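Local coordinates for polycomb protein Pcl (Drosophila melanogaster, PDB 5OQD), which helps establish Polycomb repression of homeotic genes in the early embryo as a component of the histone H3-methylating Esc/E(z) complex, at residues Trp119-Leu123 with Glu140-Met144; Trp92-Leu96 with Arg146-Leu151. One frame throughout, in Å; residues are numbered along the deposited sequence.

Interaction 1: residues Trp119-Leu123 with Glu140-Met144; sequences WPFIL and ETALM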
loop_
_atom_site.group_PDB
_atom_site.type_symbol
_atom_site.label_atom_id
_atom_site.label_comp_id
_atom_site.label_asym_id
_atom_site.label_seq_id
_atom_site.Cartn_x
_atom_site.Cartn_y
_atom_site.Cartn_z
ATOM N N TRP B 119 2.779 -17.088 -0.533
ATOM C CA TRP B 119 2.073 -17.563 -1.722
ATOM C C TRP B 119 0.549 -17.678 -1.549
ATOM O O TRP B 119 -0.193 -17.207 -2.411
ATOM C CB TRP B 119 2.656 -18.912 -2.162
ATOM C CG TRP B 119 2.032 -19.508 -3.383
ATOM C CD1 TRP B 119 1.299 -20.656 -3.449
ATOM C CD2 TRP B 119 2.098 -18.994 -4.718
ATOM N NE1 TRP B 119 0.903 -20.890 -4.743
ATOM C CE2 TRP B 119 1.379 -19.884 -5.542
ATOM C CE3 TRP B 119 2.692 -17.870 -5.297
ATOM C CZ2 TRP B 119 1.236 -19.682 -6.913
ATOM C CZ3 TRP B 119 2.551 -17.672 -6.658
ATOM C CH2 TRP B 119 1.829 -18.573 -7.450
ATOM N N PRO B 120 0.093 -18.300 -0.476
ATOM C CA PRO B 120 -1.347 -18.451 -0.279
ATOM C C PRO B 120 -2.028 -17.107 -0.121
ATOM O O PRO B 120 -3.075 -16.870 -0.715
ATOM C CB PRO B 120 -1.434 -19.229 1.029
ATOM C CG PRO B 120 -0.155 -19.982 1.101
ATOM C CD PRO B 120 0.871 -19.079 0.498
ATOM N N PHE B 121 -1.414 -16.227 0.657
ATOM C CA PHE B 121 -2.025 -14.960 1.010
ATOM C C PHE B 121 -2.268 -14.072 -0.199
ATOM O O PHE B 121 -3.329 -13.486 -0.341
ATOM C CB PHE B 121 -1.146 -14.245 2.026
ATOM C CG PHE B 121 -1.565 -12.837 2.307
ATOM C CD1 PHE B 121 -2.119 -12.499 3.524
ATOM C CD2 PHE B 121 -1.390 -11.849 1.363
ATOM C CE1 PHE B 121 -2.499 -11.204 3.790
ATOM C CE2 PHE B 121 -1.770 -10.553 1.620
ATOM C CZ PHE B 121 -2.325 -10.229 2.837
ATOM N N ILE B 122 -1.289 -13.998 -1.086
ATOM C CA ILE B 122 -1.426 -13.224 -2.307
ATOM C C ILE B 122 -2.525 -13.820 -3.164
ATOM O O ILE B 122 -3.304 -13.109 -3.789
ATOM C CB ILE B 122 -0.117 -13.195 -3.106
ATOM C CG1 ILE B 122 0.962 -12.454 -2.325
ATOM C CG2 ILE B 122 -0.329 -12.529 -4.452
ATOM C CD1 ILE B 122 2.247 -12.280 -3.092
ATOM N N LEU B 123 -2.574 -15.142 -3.194
ATOM C CA LEU B 123 -3.585 -15.838 -3.959
ATOM C C LEU B 123 -4.962 -15.503 -3.408
ATOM O O LEU B 123 -5.910 -15.314 -4.161
ATOM C CB LEU B 123 -3.332 -17.341 -3.935
ATOM C CG LEU B 123 -2.126 -17.785 -4.761
ATOM C CD1 LEU B 123 -1.750 -19.222 -4.455
ATOM C CD2 LEU B 123 -2.389 -17.609 -6.244
ATOM N N GLU B 140 0.228 -19.403 -12.454
ATOM C CA GLU B 140 0.853 -19.503 -11.139
ATOM C C GLU B 140 2.360 -19.749 -11.193
ATOM O O GLU B 140 3.104 -19.210 -10.373
ATOM C CB GLU B 140 0.176 -20.605 -10.322
ATOM C CG GLU B 140 -1.294 -20.342 -10.042
ATOM C CD GLU B 140 -1.867 -21.273 -8.993
ATOM O OE1 GLU B 140 -1.106 -22.112 -8.465
ATOM O OE2 GLU B 140 -3.075 -21.163 -8.695
ATOM N N THR B 141 2.809 -20.559 -12.147
ATOM C CA THR B 141 4.236 -20.815 -12.305
ATOM C C THR B 141 4.968 -19.545 -12.727
ATOM O O THR B 141 6.043 -19.236 -12.212
ATOM C CB THR B 141 4.509 -21.926 -13.337
ATOM O OG1 THR B 141 3.775 -21.661 -14.539
ATOM C CG2 THR B 141 4.093 -23.284 -12.785
ATOM N N ALA B 142 4.376 -18.812 -13.664
ATOM C CA ALA B 142 4.937 -17.547 -14.124
ATOM C C ALA B 142 4.876 -16.508 -13.013
ATOM O O ALA B 142 5.716 -15.611 -12.933
ATOM C CB ALA B 142 4.200 -17.054 -15.359
ATOM N N LEU B 143 3.870 -16.643 -12.157
ATOM C CA LEU B 143 3.687 -15.751 -11.020
ATOM C C LEU B 143 4.750 -15.994 -9.958
ATOM O O LEU B 143 5.258 -15.052 -9.351
ATOM C CB LEU B 143 2.292 -15.930 -10.419
ATOM C CG LEU B 143 1.981 -15.132 -9.151
ATOM C CD1 LEU B 143 2.256 -13.647 -9.351
ATOM C CD2 LEU B 143 0.542 -15.360 -8.726
ATOM N N MET B 144 5.078 -17.264 -9.736
ATOM C CA MET B 144 6.090 -17.641 -8.754
ATOM C C MET B 144 7.456 -17.057 -9.098
ATOM O O MET B 144 8.120 -16.465 -8.245
ATOM C CB MET B 144 6.189 -19.164 -8.645
ATOM C CG MET B 144 5.300 -19.772 -7.579
ATOM S SD MET B 144 5.773 -19.232 -5.927
ATOM C CE MET B 144 7.513 -19.657 -5.926
#

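Interaction 2: residues Trp92-Leu96 with Arg146-Leu151; sequences WVDVL and RLKQTL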
loop_
_atom_site.group_PDB
_atom_site.type_symbol
_atom_site.label_atom_id
_atom_site.label_comp_id
_atom_site.label_asym_id
_atom_site.label_seq_id
_atom_site.Cartn_x
_atom_site.Cartn_y
_atom_site.Cartn_z
ATOM N N TRP B 92 3.927 -5.583 -7.986
ATOM C CA TRP B 92 4.151 -6.784 -7.192
ATOM C C TRP B 92 4.909 -6.504 -5.905
ATOM O O TRP B 92 4.655 -7.126 -4.893
ATOM C CB TRP B 92 4.870 -7.853 -8.014
ATOM C CG TRP B 92 3.961 -8.543 -8.955
ATOM C CD1 TRP B 92 4.081 -8.614 -10.303
ATOM C CD2 TRP B 92 2.766 -9.246 -8.620
ATOM N NE1 TRP B 92 3.038 -9.319 -10.831
ATOM C CE2 TRP B 92 2.217 -9.721 -9.814
ATOM C CE3 TRP B 92 2.108 -9.520 -7.424
ATOM C CZ2 TRP B 92 1.043 -10.451 -9.850
ATOM C CZ3 TRP B 92 0.948 -10.245 -7.463
ATOM C CH2 TRP B 92 0.425 -10.702 -8.663
ATOM N N VAL B 93 5.855 -5.582 -5.944
ATOM C CA VAL B 93 6.605 -5.249 -4.750
ATOM C C VAL B 93 5.662 -4.716 -3.682
ATOM O O VAL B 93 5.824 -5.005 -2.508
ATOM C CB VAL B 93 7.699 -4.208 -5.034
ATOM C CG1 VAL B 93 7.120 -3.012 -5.760
ATOM C CG2 VAL B 93 8.364 -3.771 -3.746
ATOM N N ASP B 94 4.688 -3.920 -4.099
ATOM C CA ASP B 94 3.675 -3.399 -3.193
ATOM C C ASP B 94 2.811 -4.503 -2.586
ATOM O O ASP B 94 2.488 -4.471 -1.409
ATOM C CB ASP B 94 2.815 -2.359 -3.906
ATOM C CG ASP B 94 3.642 -1.285 -4.577
ATOM O OD1 ASP B 94 4.642 -0.854 -3.989
ATOM O OD2 ASP B 94 3.291 -0.869 -5.691
ATOM N N VAL B 95 2.448 -5.482 -3.398
ATOM C CA VAL B 95 1.695 -6.644 -2.942
ATOM C C VAL B 95 2.501 -7.455 -1.929
ATOM O O VAL B 95 1.977 -7.878 -0.897
ATOM C CB VAL B 95 1.302 -7.549 -4.125
ATOM C CG1 VAL B 95 0.690 -8.849 -3.624
ATOM C CG2 VAL B 95 0.348 -6.820 -5.053
ATOM N N LEU B 96 3.780 -7.656 -2.231
ATOM C CA LEU B 96 4.667 -8.420 -1.360
ATOM C C LEU B 96 4.902 -7.715 -0.029
ATOM O O LEU B 96 4.917 -8.353 1.023
ATOM C CB LEU B 96 6.003 -8.679 -2.058
ATOM C CG LEU B 96 5.982 -9.695 -3.199
ATOM C CD1 LEU B 96 7.300 -9.687 -3.958
ATOM C CD2 LEU B 96 5.677 -11.085 -2.665
ATOM N N ARG B 146 8.094 -14.581 -11.111
ATOM C CA ARG B 146 7.994 -13.128 -11.073
ATOM C C ARG B 146 8.133 -12.614 -9.641
ATOM O O ARG B 146 8.768 -11.586 -9.404
ATOM C CB ARG B 146 6.670 -12.662 -11.685
ATOM C CG ARG B 146 6.412 -11.168 -11.560
ATOM C CD ARG B 146 7.548 -10.348 -12.154
ATOM N NE ARG B 146 7.583 -10.419 -13.611
ATOM C CZ ARG B 146 8.563 -9.922 -14.357
ATOM N NH1 ARG B 146 9.598 -9.325 -13.783
ATOM N NH2 ARG B 146 8.513 -10.027 -15.678
ATOM N N LEU B 147 7.551 -13.340 -8.692
ATOM C CA LEU B 147 7.630 -12.958 -7.285
ATOM C C LEU B 147 9.025 -13.199 -6.717
ATOM O O LEU B 147 9.519 -12.409 -5.912
ATOM C CB LEU B 147 6.595 -13.723 -6.458
ATOM C CG LEU B 147 5.133 -13.319 -6.651
ATOM C CD1 LEU B 147 4.227 -14.113 -5.720
ATOM C CD2 LEU B 147 4.954 -11.824 -6.435
ATOM N N LYS B 148 9.650 -14.297 -7.135
ATOM C CA LYS B 148 11.011 -14.614 -6.711
ATOM C C LYS B 148 11.984 -13.526 -7.145
ATOM O O LYS B 148 12.842 -13.100 -6.372
ATOM C CB LYS B 148 11.460 -15.964 -7.277
ATOM C CG LYS B 148 10.945 -17.176 -6.517
ATOM C CD LYS B 148 11.470 -18.461 -7.140
ATOM C CE LYS B 148 11.098 -19.677 -6.308
ATOM N NZ LYS B 148 11.498 -20.946 -6.980
ATOM N N GLN B 149 11.841 -13.079 -8.388
ATOM C CA GLN B 149 12.734 -12.073 -8.948
ATOM C C GLN B 149 12.508 -10.705 -8.313
ATOM O O GLN B 149 13.463 -9.966 -8.064
ATOM C CB GLN B 149 12.555 -11.983 -10.462
ATOM C CG GLN B 149 13.561 -11.075 -11.141
ATOM C CD GLN B 149 14.991 -11.446 -10.802
ATOM O OE1 GLN B 149 15.337 -12.624 -10.712
ATOM N NE2 GLN B 149 15.831 -10.439 -10.602
ATOM N N THR B 150 11.246 -10.374 -8.055
ATOM C CA THR B 150 10.892 -9.102 -7.429
ATOM C C THR B 150 11.549 -8.967 -6.059
ATOM O O THR B 150 12.087 -7.913 -5.716
ATOM C CB THR B 150 9.361 -8.954 -7.276
ATOM O OG1 THR B 150 8.737 -9.103 -8.557
ATOM C CG2 THR B 150 9.007 -7.596 -6.697
ATOM N N LEU B 151 11.504 -10.047 -5.287
ATOM C CA LEU B 151 12.119 -10.082 -3.965
ATOM C C LEU B 151 13.634 -9.918 -4.054
ATOM O O LEU B 151 14.265 -9.409 -3.129
ATOM C CB LEU B 151 11.767 -11.387 -3.247
ATOM C CG LEU B 151 10.306 -11.533 -2.815
ATOM C CD1 LEU B 151 9.946 -12.987 -2.572
ATOM C CD2 LEU B 151 10.034 -10.704 -1.569
#

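Interaction 1: residues Trp119-Leu123 with Glu140-Met144
W119 and M144 join two helices of the winged-helix domain, 114-125 and 140-153, through a Met-aromatic contact. The indole leaves its helix with CG trans to the backbone N (chi1 -179°), which carries the six-membered ring across to the second helix even though the two short axes come no closer than 12.5 Å. M144 bends at chi2 and chi3, folding its chain over that ring. Its SD stands over the face, 3.8 Å from the centroid of the W119 six-membered ring, and M144 CG adds a CH-pi contact just 20° off the ring normal. The opposite face is taken, toward its rim, by CD1 of L123 from one turn further along W119's own helix, so the indole is held between a methyl and a thioether. L143 comes in obliquely, its CG 3.6 Å from W119 CZ3. E140 crosses the ring at about a right angle, with its CB 3.7 Å from W119 CZ2 and its carboxylate plane turned 75° from the indole. Replacing W119 with an alanine would probably leave SD and CG of M144 without the surface they rest on and open a gap between L123 and M144. The backbone joins in too: E140 O, which accepts the helical bond from M144 N, lies 3.3 Å from W119 CH2.

Interaction 2: residues Trp92-Leu96 with Arg146-Leu151
W92 and L96, a turn apart on helix 92-104, meet R146, L147, T150 and L151 of helix 140-153, where the first and the last long helices of the winged-helix domain cross nearly perpendicularly, at 85°. The whole contact is van der Waals packing, most of it buried. W92 can be followed outward from its backbone. Its CB points at the partner helix and lies 4.1 Å from T150 OG1. Beyond it the indole swings beside the backbone N (chi1 -77°), bringing the five-membered ring up to R146: CD1 of W92 is 3.7 Å from R146 CG, and NE1 is only slightly farther from that same methylene. The arginine thus touches with the start of its chain, which then bends at chi2 and chi3. On the six-membered side, W92 CE3 is 3.8 Å from L147 CD2, a methyl that sits over one face of the indole, toward the rim. W135, from outside the two segments, meets the same indole with its ring inclined by about 50°.

L147 CD2 also serves L96, whose CD2 is 3.9 Å away. The other branch of L96 turns to the later part of the helix, its CD1 3.7 Å from L151 CG and 3.8 Å from T150 CG2. The T150 methyl also reaches V93, packing beside the start of helix 92-104. F158 of strand 158-161 touches V93, L96 and L151, carrying the core on toward the sheet. While CG2 of T150 faces the neighbouring helix, its hydroxyl is satisfied at home: OG1 donates to R146 O at 2.6 Å, approaching from the opposite face of that carbonyl to T150 N.

After the zinc-binding PHD finger, the chain enters the winged-helix domain and starts helix 92-104 with the first half of interaction 2. It runs on through strand 112-113 into helix 114-125, where interaction 1 begins, and reaches helix 140-153. That helix closes both loops in turn: its first turns complete interaction 1 across a 16-residue connection, and its later turns complete interaction 2 across 49 residues. Interaction 1 is therefore nested inside interaction 2. The two contacts touch, tying all three helices into one bundle: L143 CD1 packs 3.5 Å from W92 CZ2, while I122 CD1 is wedged among V95, L96 and L147.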